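Local coordinates for protein VlsE1 (Borreliella burgdorferi, PDB 1L8W) that is a variable lipoprotein antigen of the outer membrane, whose variation is thought to let the Lyme disease spirochaete escape the host immune response, at residues S55-S60 against A304-V309; D119-A124 against V167-G172; N186-G191 against E265-D270. All coordinates share one frame; numbering follows the deposited sequence.

Interaction 1 of 3, residues S55-S60 against A304-V309; sequences SDPKKS and AAESAV
Pro57 lays the CG–CD edge of its ring against the side chain of Glu306, the two groups crossing at about a right angle. Glu306 reaches out from helix 294-333, with CG anti to its own carbonyl carbon (chi1 -71°) and the chain extended beyond it (chi2 172°), which carries the carboxylate across to the proline ring. Two levels of the glutamate are touched. Pro57 CG meets the aliphatic Glu306 CG at 3.7 Å. Farther out, Pro57 CD stands over the face of the carboxylate, nearly equidistant from its three atoms: Pro57 CD to Glu306 CD is 3.6 Å, Pro57 CD to Glu306 OE1 is 3.7 Å and Pro57 CD to Glu306 OE2 is 3.8 Å. The ring CH2 thus meets the carboxylate as a whole rather than one oxygen. One water joins the same two residues by a polar path, donating to Glu306 OE2 at 2.6 Å and to Pro57 O at 2.9 Å. Asp56 adds little contact of its own, but its carboxylate stands near that of Glu306, with Asp56 OD1 4.8 Å from Glu306 OE2. Lys302, one turn earlier on the same helix as Glu306, forms salt bridges to both of these oxygens. Beyond the pair, Ile138 packs on Pro57 and also on Ala305 and Val309, and so lies between the incoming chain and the long helix. The contact joins the loop leading into helix 59-80 to the first half of helix 294-333. Its chemistry implies a buried carboxylate held by a lysine and a water and covered by proline CH2 groups; the shared lysine would offset the repulsion between the two acids and probably keeps Glu306 ionised.

Interaction 2 of 3, residues D119-A124 against V167-G172; sequences DKLVKA and VEAAGG
Ala169 turns its methyl group into the angle between Lys120 and Leu121, a helix-helix packing contact within the helical bundle of this lipoprotein: the middle of helix 106-131 lies against the C-terminal end of helix 153-170. The backbones come close, with Lys120 CA and Ala169 CA 5.7 Å apart, as the small alanine permits. Lys120 takes part through the base of its side chain, its CB 3.8 Å from Ala169 CB. Its CG stands anti to the carbonyl carbon (chi1 -62°), and the rest of the chain runs out fully extended, which carries the ammonium group away from the other helix. Leu121 behaves in the reverse manner. Its first bond does not aim at the neighbouring helix, but chi1 of -66° followed by chi2 near 170° brings the CD2 branch round to it. Leucine and alanine side chains meet here by apolar contact alone, and helix 294-333 packs against the same residues: Val324 on Leu121, Leu319 and Ala323 on Ala170. Leu73 of helix 59-80 also packs on Leu121, which therefore sits among several helices of the bundle. Past Ala170, Gly171 is the first residue to leave helical geometry, with positive phi; its N still bonds to Glu168 O at 2.8 Å. Nearer the interface, Leu121 CD2 touches both alanines, 3.8 Å from Ala169 CB and 4.3 Å from Ala170 CB.

Interaction 3 of 3, residues N186-G191 against E265-D270; sequences NNKGAG and EMKKDD
Lys267 and Lys188, the residues most covered here, lie side by side and point the same way, meeting through their aliphatic parts. Lys188 CB touches Lys267 CG at 3.8 Å, and farther out Lys188 CD meets Lys267 CE at 3.7 Å. Lys267 is extended throughout, whereas Lys188 bends at its last torsion, and the two NZ atoms of Lys188 and Lys267 stay 5.7 Å apart. Glu260 forms a salt bridge with Lys188 NZ, and a long, weak ion pair links Lys267 NZ to Glu185; these acids probably ease the repulsion between the ammonium groups. Alongside, Asp269 supplies the polar link: Asn187 ND2 donates to Asp269 OD1 at 2.8 Å in a nearly straight bond (167°). The oxygen lies in the amide plane of Asn187, while the donor meets its syn side 25° out of the carboxylate plane, the two planar groups being 54° apart. A water accepts from Asn187 N at 2.7 Å and lies 2.7 Å from Lys267 O, to which it can donate. Ala214 of helix 205-216 touches both Asn187 and Asp269. Lys268 occupies the N-cap position and Asp269 begins helix 269-281, where its acidic side chain would suit the positive end of the helix dipole. This is a loop-to-helix-start contact: a loop with a 3-10 segment docks at the surface on the N-terminal end of helix 269-281.

Interaction 1 closes the longest loop, joining the entrance of helix 59-80 to helix 294-333, and the other two are nested within it. Interaction 2 closes before interaction 3 opens. The three centres lie about 24 Å (1 and 2), 20 Å (1 and 3) and 29 Å (2 and 3) apart, and no two contacts touch. Helix 294-333 links the first two: it supplies one side of interaction 1 and packs behind interaction 2. Helix 269-281, which starts in interaction 3, also packs on the 304-309 segment. Interaction 2 lies across the chain's centre from both 1 and 3. Together the contacts join early, middle and late parts of the chain into one mainly helical body.

Interaction 1 of 3, residues S55-S60 against A304-V309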
# COMPACT_ATOMS: atom_id res chain seq x y z
N SER A 55 -6.75 16.20 3.80
CA SER A 55 -6.92 16.44 2.39
C SER A 55 -5.53 16.36 1.78
O SER A 55 -4.54 16.57 2.46
CB SER A 55 -7.47 17.84 2.17
OG SER A 55 -6.57 18.80 2.70
N ASP A 56 -5.48 16.04 0.49
CA ASP A 56 -4.22 15.98 -0.24
C ASP A 56 -3.03 15.35 0.48
O ASP A 56 -1.95 15.94 0.55
CB ASP A 56 -3.85 17.39 -0.70
CG ASP A 56 -5.05 18.16 -1.26
OD1 ASP A 56 -5.86 17.53 -1.98
OD2 ASP A 56 -5.18 19.37 -0.98
N PRO A 57 -3.20 14.14 1.01
CA PRO A 57 -2.08 13.50 1.70
C PRO A 57 -0.89 13.28 0.77
O PRO A 57 -1.05 13.03 -0.43
CB PRO A 57 -2.69 12.19 2.22
CG PRO A 57 -3.82 11.93 1.27
CD PRO A 57 -4.41 13.29 1.05
N LYS A 58 0.30 13.37 1.32
CA LYS A 58 1.51 13.20 0.54
C LYS A 58 2.18 11.87 0.79
O LYS A 58 1.95 11.21 1.80
CB LYS A 58 2.50 14.32 0.88
CG LYS A 58 1.92 15.72 0.85
CD LYS A 58 1.47 16.10 -0.55
CE LYS A 58 1.24 17.60 -0.64
NZ LYS A 58 0.47 17.97 -1.86
N LYS A 59 3.04 11.49 -0.15
CA LYS A 59 3.80 10.27 -0.03
C LYS A 59 4.70 10.40 1.21
O LYS A 59 5.11 9.41 1.80
CB LYS A 59 4.66 10.06 -1.27
CG LYS A 59 3.87 9.84 -2.56
CD LYS A 59 4.83 9.73 -3.75
CE LYS A 59 4.11 9.55 -5.09
NZ LYS A 59 3.41 8.23 -5.20
N SER A 60 5.00 11.64 1.60
CA SER A 60 5.84 11.88 2.78
C SER A 60 5.04 11.58 4.06
O SER A 60 5.62 11.24 5.09
CB SER A 60 6.35 13.33 2.79
OG SER A 60 5.30 14.25 2.96
N ALA A 304 -8.88 7.57 -5.58
CA ALA A 304 -8.58 6.15 -5.53
C ALA A 304 -7.26 5.85 -4.84
O ALA A 304 -7.18 5.00 -3.96
CB ALA A 304 -8.56 5.57 -6.95
N ALA A 305 -6.21 6.55 -5.27
CA ALA A 305 -4.89 6.36 -4.71
C ALA A 305 -4.95 6.65 -3.21
O ALA A 305 -4.41 5.89 -2.40
CB ALA A 305 -3.89 7.32 -5.39
N GLU A 306 -5.62 7.74 -2.86
CA GLU A 306 -5.75 8.11 -1.46
C GLU A 306 -6.56 7.08 -0.69
O GLU A 306 -6.16 6.66 0.40
CB GLU A 306 -6.36 9.51 -1.35
CG GLU A 306 -5.38 10.60 -1.81
CD GLU A 306 -6.00 11.97 -1.91
OE1 GLU A 306 -7.08 12.19 -1.31
OE2 GLU A 306 -5.40 12.83 -2.58
N SER A 307 -7.69 6.66 -1.24
CA SER A 307 -8.47 5.64 -0.54
C SER A 307 -7.68 4.34 -0.45
O SER A 307 -7.70 3.67 0.57
CB SER A 307 -9.80 5.39 -1.25
OG SER A 307 -10.66 6.49 -1.04
N ALA A 308 -7.00 3.98 -1.54
CA ALA A 308 -6.20 2.75 -1.54
C ALA A 308 -5.17 2.79 -0.41
O ALA A 308 -5.02 1.82 0.34
CB ALA A 308 -5.49 2.57 -2.88
N VAL A 309 -4.46 3.90 -0.28
CA VAL A 309 -3.46 3.98 0.78
C VAL A 309 -4.10 4.04 2.18
O VAL A 309 -3.66 3.35 3.09
CB VAL A 309 -2.51 5.16 0.57
CG1 VAL A 309 -3.30 6.43 0.36
CG2 VAL A 309 -1.59 5.29 1.78
O HOH W 1 -2.84 13.28 -2.75

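Interaction 2 of 3, residues D119-A124 against V167-G172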
# COMPACT_ATOMS: atom_id res chain seq x y z
N ASP A 119 9.95 -6.23 18.80
CA ASP A 119 11.20 -6.02 18.04
C ASP A 119 11.02 -6.28 16.55
O ASP A 119 11.50 -5.51 15.72
CB ASP A 119 12.31 -6.94 18.55
CG ASP A 119 13.02 -6.39 19.76
OD1 ASP A 119 12.94 -5.15 19.97
OD2 ASP A 119 13.68 -7.17 20.48
N LYS A 120 10.34 -7.37 16.23
CA LYS A 120 10.09 -7.75 14.85
C LYS A 120 9.26 -6.71 14.11
O LYS A 120 9.50 -6.41 12.94
CB LYS A 120 9.38 -9.11 14.80
CG LYS A 120 10.20 -10.24 15.41
CD LYS A 120 9.50 -11.59 15.29
CE LYS A 120 10.38 -12.69 15.86
NZ LYS A 120 9.69 -14.01 15.88
N LEU A 121 8.27 -6.16 14.81
CA LEU A 121 7.40 -5.16 14.23
C LEU A 121 8.17 -3.87 13.94
O LEU A 121 8.09 -3.32 12.84
CB LEU A 121 6.23 -4.88 15.18
CG LEU A 121 5.22 -6.01 15.43
CD1 LEU A 121 4.28 -5.64 16.59
CD2 LEU A 121 4.42 -6.28 14.17
N VAL A 122 8.95 -3.40 14.91
CA VAL A 122 9.72 -2.18 14.72
C VAL A 122 10.67 -2.31 13.54
O VAL A 122 10.73 -1.42 12.69
CB VAL A 122 10.53 -1.83 15.99
CG1 VAL A 122 11.40 -0.61 15.74
CG2 VAL A 122 9.57 -1.57 17.15
N LYS A 123 11.39 -3.42 13.47
CA LYS A 123 12.31 -3.67 12.37
C LYS A 123 11.55 -3.73 11.04
O LYS A 123 12.03 -3.25 10.02
CB LYS A 123 13.06 -4.98 12.58
CG LYS A 123 14.34 -4.86 13.42
CD LYS A 123 14.08 -4.40 14.86
CE LYS A 123 15.40 -4.17 15.61
NZ LYS A 123 15.19 -3.80 17.04
N ALA A 124 10.35 -4.31 11.08
CA ALA A 124 9.52 -4.43 9.89
C ALA A 124 9.00 -3.08 9.41
O ALA A 124 9.05 -2.77 8.22
CB ALA A 124 8.36 -5.39 10.14
N VAL A 167 3.26 -7.89 8.40
CA VAL A 167 2.20 -8.88 8.44
C VAL A 167 2.66 -10.23 8.99
O VAL A 167 1.92 -10.88 9.73
CB VAL A 167 1.59 -9.08 7.02
CG1 VAL A 167 0.46 -10.12 7.07
CG2 VAL A 167 1.06 -7.74 6.49
N GLU A 168 3.87 -10.65 8.64
CA GLU A 168 4.38 -11.93 9.13
C GLU A 168 4.72 -11.83 10.62
O GLU A 168 4.41 -12.73 11.40
CB GLU A 168 5.63 -12.36 8.34
CG GLU A 168 5.42 -12.37 6.84
CD GLU A 168 6.49 -13.14 6.07
OE1 GLU A 168 7.69 -12.98 6.39
OE2 GLU A 168 6.12 -13.88 5.14
N ALA A 169 5.35 -10.72 11.01
CA ALA A 169 5.72 -10.50 12.41
C ALA A 169 4.49 -10.66 13.30
O ALA A 169 4.59 -11.14 14.43
CB ALA A 169 6.31 -9.12 12.58
N ALA A 170 3.34 -10.25 12.79
CA ALA A 170 2.09 -10.33 13.52
C ALA A 170 1.25 -11.52 13.10
O ALA A 170 0.22 -11.80 13.70
CB ALA A 170 1.29 -9.05 13.32
N GLY A 171 1.69 -12.22 12.06
CA GLY A 171 0.94 -13.37 11.57
C GLY A 171 1.07 -13.56 10.07
O GLY A 171 2.08 -14.07 9.58
N GLY A 172 0.04 -13.16 9.33
CA GLY A 172 0.09 -13.31 7.88
C GLY A 172 -1.26 -13.71 7.33
O GLY A 172 -2.16 -12.88 7.20

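Interaction 3 of 3, residues N186-G191 against E265-D270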
# COMPACT_ATOMS: atom_id res chain seq x y z
N ASN A 186 -13.83 -6.14 -14.59
CA ASN A 186 -14.54 -4.89 -14.85
C ASN A 186 -13.65 -3.65 -14.79
O ASN A 186 -13.89 -2.68 -15.52
CB ASN A 186 -15.70 -4.72 -13.86
CG ASN A 186 -16.72 -5.84 -13.95
OD1 ASN A 186 -17.30 -6.08 -15.01
ND2 ASN A 186 -16.94 -6.52 -12.83
N ASN A 187 -12.63 -3.66 -13.94
CA ASN A 187 -11.78 -2.48 -13.81
C ASN A 187 -10.38 -2.57 -14.40
O ASN A 187 -9.54 -1.71 -14.14
CB ASN A 187 -11.71 -2.08 -12.33
CG ASN A 187 -13.08 -1.72 -11.76
OD1 ASN A 187 -13.72 -0.78 -12.23
ND2 ASN A 187 -13.53 -2.47 -10.76
N LYS A 188 -10.14 -3.59 -15.22
CA LYS A 188 -8.84 -3.76 -15.85
C LYS A 188 -8.39 -2.49 -16.56
O LYS A 188 -7.20 -2.27 -16.77
CB LYS A 188 -8.89 -4.94 -16.84
CG LYS A 188 -9.99 -4.87 -17.89
CD LYS A 188 -9.97 -6.13 -18.76
CE LYS A 188 -11.22 -6.27 -19.65
NZ LYS A 188 -11.25 -5.31 -20.80
N GLY A 189 -9.35 -1.65 -16.93
CA GLY A 189 -9.04 -0.40 -17.59
C GLY A 189 -8.25 0.57 -16.73
O GLY A 189 -7.76 1.59 -17.22
N ALA A 190 -8.11 0.27 -15.45
CA ALA A 190 -7.35 1.13 -14.54
C ALA A 190 -5.88 1.16 -14.95
O ALA A 190 -5.14 2.07 -14.59
CB ALA A 190 -7.51 0.65 -13.11
N GLY A 191 -5.46 0.16 -15.72
CA GLY A 191 -4.08 0.07 -16.17
C GLY A 191 -3.61 1.23 -17.03
O GLY A 191 -2.42 1.52 -17.09
N GLU A 265 -3.60 -12.57 -13.92
CA GLU A 265 -3.15 -12.40 -12.55
C GLU A 265 -3.54 -11.02 -12.02
O GLU A 265 -3.77 -10.85 -10.83
CB GLU A 265 -1.64 -12.59 -12.44
CG GLU A 265 -1.18 -14.04 -12.66
CD GLU A 265 -0.90 -14.36 -14.10
OE1 GLU A 265 -1.55 -13.76 -14.99
OE2 GLU A 265 -0.03 -15.22 -14.35
N MSE A 266 -3.58 -10.04 -12.92
CA MSE A 266 -3.99 -8.69 -12.55
C MSE A 266 -5.50 -8.65 -12.87
O MSE A 266 -6.21 -9.61 -12.60
CB MSE A 266 -3.22 -7.64 -13.37
CG MSE A 266 -1.77 -7.39 -12.90
SE MSE A 266 -1.55 -6.66 -11.08
CE MSE A 266 -1.53 -8.33 -10.13
N LYS A 267 -5.99 -7.56 -13.45
CA LYS A 267 -7.41 -7.45 -13.79
C LYS A 267 -8.35 -7.54 -12.58
O LYS A 267 -9.37 -6.85 -12.53
CB LYS A 267 -7.80 -8.53 -14.81
CG LYS A 267 -7.28 -8.28 -16.22
CD LYS A 267 -7.86 -9.29 -17.21
CE LYS A 267 -7.51 -8.89 -18.64
NZ LYS A 267 -8.03 -9.85 -19.66
N LYS A 268 -8.02 -8.39 -11.62
CA LYS A 268 -8.82 -8.54 -10.42
C LYS A 268 -8.72 -7.28 -9.56
O LYS A 268 -7.67 -6.63 -9.51
CB LYS A 268 -8.37 -9.76 -9.63
CG LYS A 268 -8.82 -11.07 -10.24
CD LYS A 268 -8.25 -12.26 -9.50
CE LYS A 268 -6.85 -12.58 -10.00
NZ LYS A 268 -5.93 -11.42 -9.89
N ASP A 269 -9.81 -6.96 -8.87
CA ASP A 269 -9.90 -5.77 -8.03
C ASP A 269 -8.91 -5.61 -6.88
O ASP A 269 -8.48 -4.50 -6.60
CB ASP A 269 -11.32 -5.64 -7.48
CG ASP A 269 -12.35 -5.40 -8.57
OD1 ASP A 269 -12.13 -4.50 -9.40
OD2 ASP A 269 -13.38 -6.11 -8.58
N ASP A 270 -8.56 -6.69 -6.20
CA ASP A 270 -7.63 -6.56 -5.10
C ASP A 270 -6.19 -6.35 -5.58
O ASP A 270 -5.40 -5.70 -4.90
CB ASP A 270 -7.75 -7.77 -4.15
CG ASP A 270 -7.56 -9.09 -4.86
OD1 ASP A 270 -7.60 -9.12 -6.11
OD2 ASP A 270 -7.39 -10.11 -4.15
O HOH W 2 -11.53 -5.35 -12.15